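Local structure of giardin subunit alpha-1 (Giardia intestinalis, 4EVH) at residues 237-242 with 277-282; 63-68 with 247-252; 30-35 with 256-261. The protein binds calcium and phosphatidylserine as an annexin-family giardin, and is involved in parasite attachment to the intestinal mucosa and in cytoskeletal remodelling during encystation. All blocks are in the same frame, centred on the assembly; numbering follows the deposited sequence.

Contact 1 (237-242 with 277-282). With CA (calcium ion), chain C.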
loop_
_atom_site.group_PDB
_atom_site.type_symbol
_atom_site.label_atom_id
_atom_site.label_comp_id
_atom_site.label_asym_id
_atom_site.label_seq_id
_atom_site.Cartn_x
_atom_site.Cartn_y
_atom_site.Cartn_z
ATOM N N CYS A 237 -7.262 -6.935 7.090
ATOM C CA CYS A 237 -8.135 -5.857 7.560
ATOM C C CYS A 237 -9.240 -5.603 6.554
ATOM O O CYS A 237 -10.390 -5.363 6.921
ATOM C CB CYS A 237 -7.353 -4.566 7.750
ATOM S SG CYS A 237 -6.255 -4.548 9.156
ATOM N N ALA A 238 -8.872 -5.644 5.279
ATOM C CA ALA A 238 -9.829 -5.422 4.212
ATOM C C ALA A 238 -10.857 -6.546 4.234
ATOM O O ALA A 238 -12.007 -6.369 3.842
ATOM C CB ALA A 238 -9.118 -5.352 2.873
ATOM N N CYS A 239 -10.443 -7.706 4.720
ATOM C CA CYS A 239 -11.338 -8.844 4.748
ATOM C C CYS A 239 -12.330 -8.722 5.893
ATOM O O CYS A 239 -13.517 -8.996 5.727
ATOM C CB CYS A 239 -10.552 -10.151 4.841
ATOM S SG CYS A 239 -10.786 -11.229 3.392
ATOM N N ASN A 240 -11.847 -8.287 7.051
ATOM C CA ASN A 240 -12.698 -8.208 8.232
ATOM C C ASN A 240 -13.630 -7.009 8.200
ATOM O O ASN A 240 -14.711 -7.046 8.786
ATOM C CB ASN A 240 -11.862 -8.214 9.515
ATOM C CG ASN A 240 -10.984 -9.454 9.637
ATOM O OD1 ASN A 240 -11.150 -10.432 8.895
ATOM N ND2 ASN A 240 -10.046 -9.421 10.582
ATOM N N ASP A 241 -13.210 -5.943 7.521
ATOM C CA ASP A 241 -14.064 -4.774 7.345
ATOM C C ASP A 241 -15.027 -5.047 6.198
ATOM O O ASP A 241 -15.353 -4.165 5.400
ATOM C CB ASP A 241 -13.230 -3.522 7.116
ATOM C CG ASP A 241 -12.446 -3.123 8.352
ATOM O OD1 ASP A 241 -12.370 -3.949 9.300
ATOM O OD2 ASP A 241 -11.913 -1.989 8.374
ATOM N N LYS A 242 -15.438 -6.314 6.139
ATOM C CA LYS A 242 -16.507 -6.807 5.280
ATOM C C LYS A 242 -16.236 -6.664 3.789
ATOM O O LYS A 242 -17.111 -6.258 3.024
ATOM C CB LYS A 242 -17.851 -6.176 5.663
ATOM C CG LYS A 242 -18.710 -7.061 6.553
ATOM C CD LYS A 242 -20.049 -6.379 6.863
ATOM C CE LYS A 242 -20.975 -7.270 7.677
ATOM N NZ LYS A 242 -20.412 -7.575 9.026
ATOM N N GLU A 277 -12.248 -15.345 -1.392
ATOM C CA GLU A 277 -13.383 -16.059 -1.942
ATOM C C GLU A 277 -14.558 -15.678 -1.085
ATOM O O GLU A 277 -15.631 -15.327 -1.582
ATOM C CB GLU A 277 -13.167 -17.574 -1.860
ATOM C CG GLU A 277 -12.967 -18.251 -3.204
ATOM C CD GLU A 277 -14.184 -18.115 -4.103
ATOM O OE1 GLU A 277 -15.289 -17.892 -3.557
ATOM O OE2 GLU A 277 -14.040 -18.216 -5.347
ATOM N N ARG A 278 -14.309 -15.725 0.219
ATOM C CA ARG A 278 -15.312 -15.497 1.252
ATOM C C ARG A 278 -15.801 -14.044 1.359
ATOM O O ARG A 278 -16.971 -13.768 1.128
ATOM C CB ARG A 278 -14.739 -15.943 2.601
ATOM C CG ARG A 278 -15.779 -16.343 3.636
ATOM C CD ARG A 278 -15.161 -16.387 5.014
ATOM N NE ARG A 278 -15.227 -15.072 5.636
ATOM C CZ ARG A 278 -14.173 -14.408 6.103
ATOM N NH1 ARG A 278 -12.962 -14.949 6.027
ATOM N NH2 ARG A 278 -14.336 -13.209 6.661
ATOM N N CYS A 279 -14.898 -13.138 1.726
ATOM C CA CYS A 279 -15.224 -11.740 2.017
ATOM C C CYS A 279 -15.651 -10.871 0.848
ATOM O O CYS A 279 -16.358 -9.884 1.038
ATOM C CB CYS A 279 -14.019 -11.047 2.634
ATOM S SG CYS A 279 -13.660 -11.527 4.292
ATOM N N PHE A 280 -15.162 -11.177 -0.348
ATOM C CA PHE A 280 -15.471 -10.327 -1.494
ATOM C C PHE A 280 -16.425 -11.012 -2.446
ATOM O O PHE A 280 -16.376 -12.230 -2.645
ATOM C CB PHE A 280 -14.198 -9.870 -2.211
ATOM C CG PHE A 280 -13.329 -9.006 -1.364
ATOM C CD1 PHE A 280 -13.494 -7.634 -1.359
ATOM C CD2 PHE A 280 -12.364 -9.565 -0.544
ATOM C CE1 PHE A 280 -12.692 -6.827 -0.564
ATOM C CE2 PHE A 280 -11.570 -8.765 0.261
ATOM C CZ PHE A 280 -11.736 -7.391 0.251
ATOM N N ASP A 281 -17.301 -10.221 -3.039
ATOM C CA ASP A 281 -18.329 -10.795 -3.887
ATOM C C ASP A 281 -17.796 -11.420 -5.191
ATOM O O ASP A 281 -16.602 -11.344 -5.518
ATOM C CB ASP A 281 -19.420 -9.769 -4.179
ATOM C CG ASP A 281 -19.241 -9.110 -5.508
ATOM O OD1 ASP A 281 -18.409 -8.180 -5.601
ATOM O OD2 ASP A 281 -19.933 -9.539 -6.456
ATOM N N LYS A 282 -18.728 -12.029 -5.917
ATOM C CA LYS A 282 -18.460 -12.814 -7.111
ATOM C C LYS A 282 -17.869 -12.012 -8.276
ATOM O O LYS A 282 -17.409 -12.586 -9.242
ATOM C CB LYS A 282 -19.780 -13.445 -7.553
ATOM C CG LYS A 282 -19.665 -14.734 -8.330
ATOM C CD LYS A 282 -21.067 -15.277 -8.653
ATOM C CE LYS A 282 -21.956 -14.219 -9.320
ATOM N NZ LYS A 282 -23.316 -14.757 -9.662
HETATM CA CA CA C . -19.073 -5.443 -6.231
#
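C239 and C279 face each other where helix 227-240 and helix 272-279 both run out. C279 CB points at the other helix, and its sulfur stands beside its own backbone N, opposite the carbonyl carbon (chi1 -72°). C239 comes in from the flank. Its SG is modelled 3.0 Å from C279 SG. The two sulfurs pack side by side, but at this resolution their exact spacing is doubtful.

The next residue, F280, is the first after helix 272-279 to leave helical geometry. Its ring extends back toward helix 227-240. C239 SG lies 5.3 Å from the ring centroid, 68° off the ring normal. This is an oblique cysteine sulfur-aromatic contact. The far end of the ring meets A238, whose CB is 4.2 Å from F280 CZ. M248, A285 and L288 also pack on F280, so the buried ring packs against three helices: 227-240, 245-255 and 284-291.

D281 turns to a different task. Its OD1 is 2.9 Å from a calcium ion, which E63 OE2 also binds. D281 OD2 takes a bond from R283 N and caps the start of helix 284-291. The linker from helix 272-279 thus places an aromatic ring inward and a carboxylate at a metal. Within the region predicted as the fourth annexin repeat, this is plain helix-end packing beside a calcium site, in keeping with the all-helical annexin fold.

Contact 2 (63-68 with 247-252). With CA (calcium ion), chain C; CA (calcium ion), chain B.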
loop_
_atom_site.group_PDB
_atom_site.type_symbol
_atom_site.label_atom_id
_atom_site.label_comp_id
_atom_site.label_asym_id
_atom_site.label_seq_id
_atom_site.Cartn_x
_atom_site.Cartn_y
_atom_site.Cartn_z
ATOM N N GLU A 63 -14.167 -2.537 -9.077
ATOM C CA GLU A 63 -13.587 -3.525 -9.984
ATOM C C GLU A 63 -13.065 -2.873 -11.268
ATOM O O GLU A 63 -12.022 -3.251 -11.813
ATOM C CB GLU A 63 -14.612 -4.606 -10.338
ATOM C CG GLU A 63 -14.981 -5.529 -9.219
ATOM C CD GLU A 63 -16.298 -5.165 -8.554
ATOM O OE1 GLU A 63 -16.923 -4.149 -8.914
ATOM O OE2 GLU A 63 -16.707 -5.913 -7.657
ATOM N N GLU A 64 -13.831 -1.899 -11.740
ATOM C CA GLU A 64 -13.517 -1.119 -12.928
ATOM C C GLU A 64 -12.318 -0.224 -12.665
ATOM O O GLU A 64 -11.286 -0.320 -13.335
ATOM C CB GLU A 64 -14.734 -0.260 -13.293
ATOM C CG GLU A 64 -14.538 0.622 -14.506
ATOM C CD GLU A 64 -15.647 1.629 -14.657
ATOM O OE1 GLU A 64 -16.013 2.263 -13.644
ATOM O OE2 GLU A 64 -16.153 1.783 -15.783
ATOM N N SER A 65 -12.480 0.648 -11.677
ATOM C CA SER A 65 -11.431 1.566 -11.277
ATOM C C SER A 65 -10.132 0.815 -11.022
ATOM O O SER A 65 -9.051 1.332 -11.286
ATOM C CB SER A 65 -11.846 2.350 -10.025
ATOM O OG SER A 65 -12.825 3.324 -10.331
ATOM N N LEU A 66 -10.232 -0.405 -10.511
ATOM C CA LEU A 66 -9.027 -1.174 -10.195
ATOM C C LEU A 66 -8.209 -1.436 -11.455
ATOM O O LEU A 66 -7.029 -1.096 -11.548
ATOM C CB LEU A 66 -9.381 -2.500 -9.523
ATOM C CG LEU A 66 -8.174 -3.161 -8.873
ATOM C CD1 LEU A 66 -7.552 -2.165 -7.926
ATOM C CD2 LEU A 66 -8.561 -4.433 -8.145
ATOM N N LEU A 67 -8.880 -2.036 -12.425
ATOM C CA LEU A 67 -8.282 -2.368 -13.706
ATOM C C LEU A 67 -7.772 -1.137 -14.449
ATOM O O LEU A 67 -6.876 -1.244 -15.291
ATOM C CB LEU A 67 -9.295 -3.136 -14.556
ATOM C CG LEU A 67 -9.720 -4.447 -13.895
ATOM C CD1 LEU A 67 -10.958 -5.052 -14.560
ATOM C CD2 LEU A 67 -8.546 -5.424 -13.888
ATOM N N MET A 68 -8.334 0.028 -14.141
ATOM C CA MET A 68 -7.855 1.241 -14.781
ATOM C C MET A 68 -6.554 1.669 -14.166
ATOM O O MET A 68 -5.563 1.850 -14.868
ATOM C CB MET A 68 -8.878 2.358 -14.690
ATOM C CG MET A 68 -9.897 2.270 -15.800
ATOM S SD MET A 68 -11.427 3.093 -15.379
ATOM C CE MET A 68 -11.002 4.837 -15.491
ATOM N N ARG A 247 -10.191 -0.004 0.091
ATOM C CA ARG A 247 -8.854 -0.408 0.509
ATOM C C ARG A 247 -8.222 -1.362 -0.495
ATOM O O ARG A 247 -7.068 -1.190 -0.899
ATOM C CB ARG A 247 -8.893 -1.115 1.868
ATOM C CG ARG A 247 -7.610 -1.878 2.191
ATOM C CD ARG A 247 -6.809 -1.180 3.271
ATOM N NE ARG A 247 -7.335 -1.519 4.582
ATOM C CZ ARG A 247 -7.271 -0.745 5.659
ATOM N NH1 ARG A 247 -6.689 0.449 5.592
ATOM N NH2 ARG A 247 -7.803 -1.176 6.810
ATOM N N MET A 248 -8.977 -2.389 -0.867
ATOM C CA MET A 248 -8.450 -3.433 -1.723
ATOM C C MET A 248 -8.096 -2.872 -3.086
ATOM O O MET A 248 -7.224 -3.401 -3.762
ATOM C CB MET A 248 -9.439 -4.593 -1.868
ATOM C CG MET A 248 -9.339 -5.611 -0.787
ATOM S SD MET A 248 -7.686 -6.277 -0.529
ATOM C CE MET A 248 -7.515 -7.370 -1.932
ATOM N N ARG A 249 -8.774 -1.803 -3.481
ATOM C CA ARG A 249 -8.550 -1.221 -4.800
ATOM C C ARG A 249 -7.381 -0.236 -4.772
ATOM O O ARG A 249 -6.570 -0.181 -5.698
ATOM C CB ARG A 249 -9.837 -0.575 -5.324
ATOM C CG ARG A 249 -9.665 0.246 -6.578
ATOM C CD ARG A 249 -9.928 1.717 -6.313
ATOM N NE ARG A 249 -9.749 2.518 -7.517
ATOM C CZ ARG A 249 -9.830 3.849 -7.563
ATOM N NH1 ARG A 249 -10.095 4.548 -6.467
ATOM N NH2 ARG A 249 -9.634 4.481 -8.711
ATOM N N ARG A 250 -7.291 0.526 -3.694
ATOM C CA ARG A 250 -6.148 1.392 -3.462
ATOM C C ARG A 250 -4.851 0.591 -3.487
ATOM O O ARG A 250 -3.946 0.922 -4.242
ATOM C CB ARG A 250 -6.280 2.155 -2.129
ATOM C CG ARG A 250 -7.398 3.202 -2.106
ATOM C CD ARG A 250 -7.350 4.087 -0.869
ATOM N NE ARG A 250 -7.502 3.343 0.377
ATOM C CZ ARG A 250 -8.669 3.044 0.961
ATOM N NH1 ARG A 250 -9.828 3.415 0.425
ATOM N NH2 ARG A 250 -8.678 2.365 2.097
ATOM N N ILE A 251 -4.763 -0.466 -2.677
ATOM C CA ILE A 251 -3.482 -1.155 -2.490
ATOM C C ILE A 251 -3.089 -2.088 -3.638
ATOM O O ILE A 251 -1.896 -2.247 -3.928
ATOM C CB ILE A 251 -3.396 -1.916 -1.142
ATOM C CG1 ILE A 251 -4.466 -3.005 -1.058
ATOM C CG2 ILE A 251 -3.495 -0.964 0.036
ATOM C CD1 ILE A 251 -4.411 -3.817 0.238
ATOM N N THR A 252 -4.083 -2.696 -4.290
ATOM C CA THR A 252 -3.816 -3.625 -5.394
ATOM C C THR A 252 -3.350 -2.869 -6.641
ATOM O O THR A 252 -2.206 -3.006 -7.062
ATOM C CB THR A 252 -5.050 -4.501 -5.746
ATOM O OG1 THR A 252 -5.515 -5.178 -4.575
ATOM C CG2 THR A 252 -4.707 -5.537 -6.821
HETATM CA CA CA C . -19.073 -5.443 -6.231
HETATM CA CA CA B . -17.941 2.317 -17.549
HETATM O O HOH W 1 -19.041 1.912 -19.845
#
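M248 O, beside L66 of the facing helix, is gripped twice by T252. T252 OG1 donates to it over 2.6 Å, close to straight on (C=O...donor angle 160°) and in the carbonyl plane. The regular helical bond from T252 N, at 3.3 Å, is the second. The hydroxyl is held in turn by W292 NE1. With OG1 occupied in this way, T252 offers its carbon side to the contact: T252 CB lies 4.1 Å from L66 CD1.

L66 fills the space between the two helices. Its CG is anti to the backbone N (chi1 -166°), which carries CD1 across to helix 245-255. There CD1 rests on the base of R249, 3.5 Å from R249 CG, and near the backbone of the same turn.

The R249 chain bends at chi2. The bend carries the side chain across the S65 side of helix 62-69. R249 NE passes 3.3 Å from S65 CB, and S65 OG sits over one face of the guanidinium. The main polar partner of R249 is D69, which forms a salt bridge with NE at the far end of helix 62-69.

The helices run almost parallel, with segment axes 7° apart and 9.3 Å at closest approach. E63 and E64 point elsewhere. E63 OE2 is a calcium ligand, while E63 OE1 pairs with R283. E64 OE2 binds a second calcium, 2.6 Å away, together with K55 O and a water.

Between the segments the contact is van der Waals packing, apolar at L66 and T252, and a guanidinium against a serine at R249 and S65. Charge is handled at the margins, by D69 for the arginine and by calcium for the glutamates. Helix 62-69 probably links packing against the predicted fourth repeat to two metal sites.

Contact 3 (30-35 with 256-261)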
loop_
_atom_site.group_PDB
_atom_site.type_symbol
_atom_site.label_atom_id
_atom_site.label_comp_id
_atom_site.label_asym_id
_atom_site.label_seq_id
_atom_site.Cartn_x
_atom_site.Cartn_y
_atom_site.Cartn_z
ATOM N N TYR A 30 2.331 -8.778 -15.321
ATOM C CA TYR A 30 3.399 -7.810 -15.519
ATOM C C TYR A 30 3.452 -6.723 -14.468
ATOM O O TYR A 30 2.426 -6.184 -14.065
ATOM C CB TYR A 30 3.288 -7.168 -16.906
ATOM C CG TYR A 30 3.132 -8.160 -18.025
ATOM C CD1 TYR A 30 4.238 -8.725 -18.638
ATOM C CD2 TYR A 30 1.865 -8.539 -18.467
ATOM C CE1 TYR A 30 4.089 -9.628 -19.668
ATOM C CE2 TYR A 30 1.708 -9.440 -19.493
ATOM C CZ TYR A 30 2.824 -9.977 -20.094
ATOM O OH TYR A 30 2.661 -10.874 -21.117
ATOM N N SER A 31 4.673 -6.390 -14.066
ATOM C CA SER A 31 4.929 -5.352 -13.077
ATOM C C SER A 31 4.440 -4.004 -13.558
ATOM O O SER A 31 4.128 -3.832 -14.732
ATOM C CB SER A 31 6.430 -5.255 -12.785
ATOM O OG SER A 31 7.123 -4.618 -13.842
ATOM N N ALA A 32 4.401 -3.049 -12.639
ATOM C CA ALA A 32 3.964 -1.703 -12.947
ATOM C C ALA A 32 4.725 -1.063 -14.116
ATOM O O ALA A 32 4.133 -0.382 -14.953
ATOM C CB ALA A 32 4.053 -0.836 -11.708
ATOM N N GLU A 33 6.030 -1.278 -14.170
ATOM C CA GLU A 33 6.847 -0.692 -15.223
ATOM C C GLU A 33 6.546 -1.365 -16.551
ATOM O O GLU A 33 6.416 -0.709 -17.582
ATOM C CB GLU A 33 8.339 -0.781 -14.884
ATOM C CG GLU A 33 8.771 0.110 -13.706
ATOM C CD GLU A 33 8.483 -0.483 -12.304
ATOM O OE1 GLU A 33 7.850 -1.572 -12.174
ATOM O OE2 GLU A 33 8.908 0.161 -11.315
ATOM N N SER A 34 6.412 -2.681 -16.518
ATOM C CA SER A 34 6.014 -3.408 -17.704
ATOM C C SER A 34 4.626 -2.953 -18.174
ATOM O O SER A 34 4.396 -2.757 -19.357
ATOM C CB SER A 34 6.035 -4.906 -17.423
ATOM O OG SER A 34 7.344 -5.339 -17.081
ATOM N N ARG A 35 3.706 -2.772 -17.239
ATOM C CA ARG A 35 2.365 -2.325 -17.600
ATOM C C ARG A 35 2.369 -0.894 -18.127
ATOM O O ARG A 35 1.505 -0.527 -18.919
ATOM C CB ARG A 35 1.375 -2.507 -16.444
ATOM C CG ARG A 35 1.275 -3.953 -15.978
ATOM C CD ARG A 35 0.129 -4.178 -15.007
ATOM N NE ARG A 35 -0.023 -3.075 -14.065
ATOM C CZ ARG A 35 0.400 -3.106 -12.813
ATOM N NH1 ARG A 35 1.000 -4.198 -12.350
ATOM N NH2 ARG A 35 0.225 -2.046 -12.035
ATOM N N VAL A 256 0.512 -4.159 -6.328
ATOM C CA VAL A 256 0.560 -5.623 -6.355
ATOM C C VAL A 256 1.940 -6.128 -6.731
ATOM O O VAL A 256 2.490 -6.988 -6.044
ATOM C CB VAL A 256 -0.421 -6.262 -7.338
ATOM C CG1 VAL A 256 -0.969 -7.541 -6.738
ATOM C CG2 VAL A 256 -1.526 -5.324 -7.683
ATOM N N ASP A 257 2.492 -5.595 -7.824
ATOM C CA ASP A 257 3.773 -6.078 -8.325
ATOM C C ASP A 257 4.841 -6.082 -7.228
ATOM O O ASP A 257 5.595 -7.048 -7.088
ATOM C CB ASP A 257 4.232 -5.309 -9.582
ATOM C CG ASP A 257 4.434 -3.819 -9.332
ATOM O OD1 ASP A 257 3.668 -3.233 -8.539
ATOM O OD2 ASP A 257 5.359 -3.231 -9.934
ATOM N N LYS A 258 4.883 -5.021 -6.431
ATOM C CA LYS A 258 5.901 -4.898 -5.392
ATOM C C LYS A 258 5.655 -5.839 -4.200
ATOM O O LYS A 258 6.576 -6.117 -3.433
ATOM C CB LYS A 258 6.015 -3.441 -4.907
ATOM C CG LYS A 258 6.148 -2.397 -6.020
ATOM C CD LYS A 258 7.602 -2.112 -6.427
ATOM C CE LYS A 258 7.691 -1.194 -7.667
ATOM N NZ LYS A 258 7.282 -1.872 -8.943
ATOM N N CYS A 259 4.424 -6.330 -4.054
ATOM C CA CYS A 259 4.032 -7.059 -2.847
ATOM C C CYS A 259 3.509 -8.469 -3.092
ATOM O O CYS A 259 2.583 -8.898 -2.411
ATOM C CB CYS A 259 2.931 -6.301 -2.098
ATOM S SG CYS A 259 3.326 -4.670 -1.448
ATOM N N LEU A 260 4.073 -9.211 -4.034
ATOM C CA LEU A 260 3.488 -10.531 -4.318
ATOM C C LEU A 260 3.662 -11.610 -3.223
ATOM O O LEU A 260 2.909 -12.579 -3.187
ATOM C CB LEU A 260 3.891 -11.046 -5.706
ATOM C CG LEU A 260 3.100 -10.380 -6.825
ATOM C CD1 LEU A 260 3.997 -9.490 -7.683
ATOM C CD2 LEU A 260 2.418 -11.424 -7.658
ATOM N N GLY A 261 4.624 -11.425 -2.327
ATOM C CA GLY A 261 4.841 -12.375 -1.247
ATOM C C GLY A 261 3.799 -12.339 -0.131
ATOM O O GLY A 261 3.864 -13.116 0.837
HETATM O O HOH W 2 1.230 -2.724 -9.507
#
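D257 packs closely against the start of helix 32-46. Its CG sits between the backbone N and the carbonyl carbon (chi1 61°), and D257 CB lies 3.6 Å from S31 CA. The carboxylate then reaches A32. A32 N donates to D257 OD2 over 2.9 Å, nearly straight (166°), from above the carboxylate plane. K258 NZ meets the same OD2 from the opposite face, in a 2.6 Å salt bridge. One oxygen is thus held from both faces.

S31 is at the N-cap position, and the N-H of the first helical residue, A32, is taken by D257 from a distant part of the chain. This joins the predicted annexin repeats 1 and 4, consistent with the annexin fold, in which these two repeats pack together as one module. The positive helix end probably steadies the negative charge of D257.

On the looser side, the E33 end, the grip weakens. K258 NZ also reaches E33 OE1 at 3.3 Å, a weak bond within a salt bridge, the two side chains crossing at about a right angle. It lies near both acids and probably eases their mutual repulsion. On another flank R35 never touches the carboxylate directly. A water joins R35 NH2 to D257 OD1, while R35 NH1 holds Y30 O and NE holds L70 O.

In the fold
Contact 2 is the buried one of the three; contacts 1 and 3 are only partly buried. Contacts 2 and 3 both join the regions predicted as repeats 1 and 4, while contact 1 stays within repeat 4. Contacts 1 and 2 touch: M248 packs on A238 and F280, and D281 and E63 share a calcium ion. Contact 3 lies just beyond the far end of helix 245-255, about 14 Å from contact 2 and 22 Å from contact 1, centre to centre. Chemistry follows place. Leucine and arginine carbons fill the buried site, sulfur and an aromatic ring meet at the helix ends, and charged bonds and water dominate contact 3.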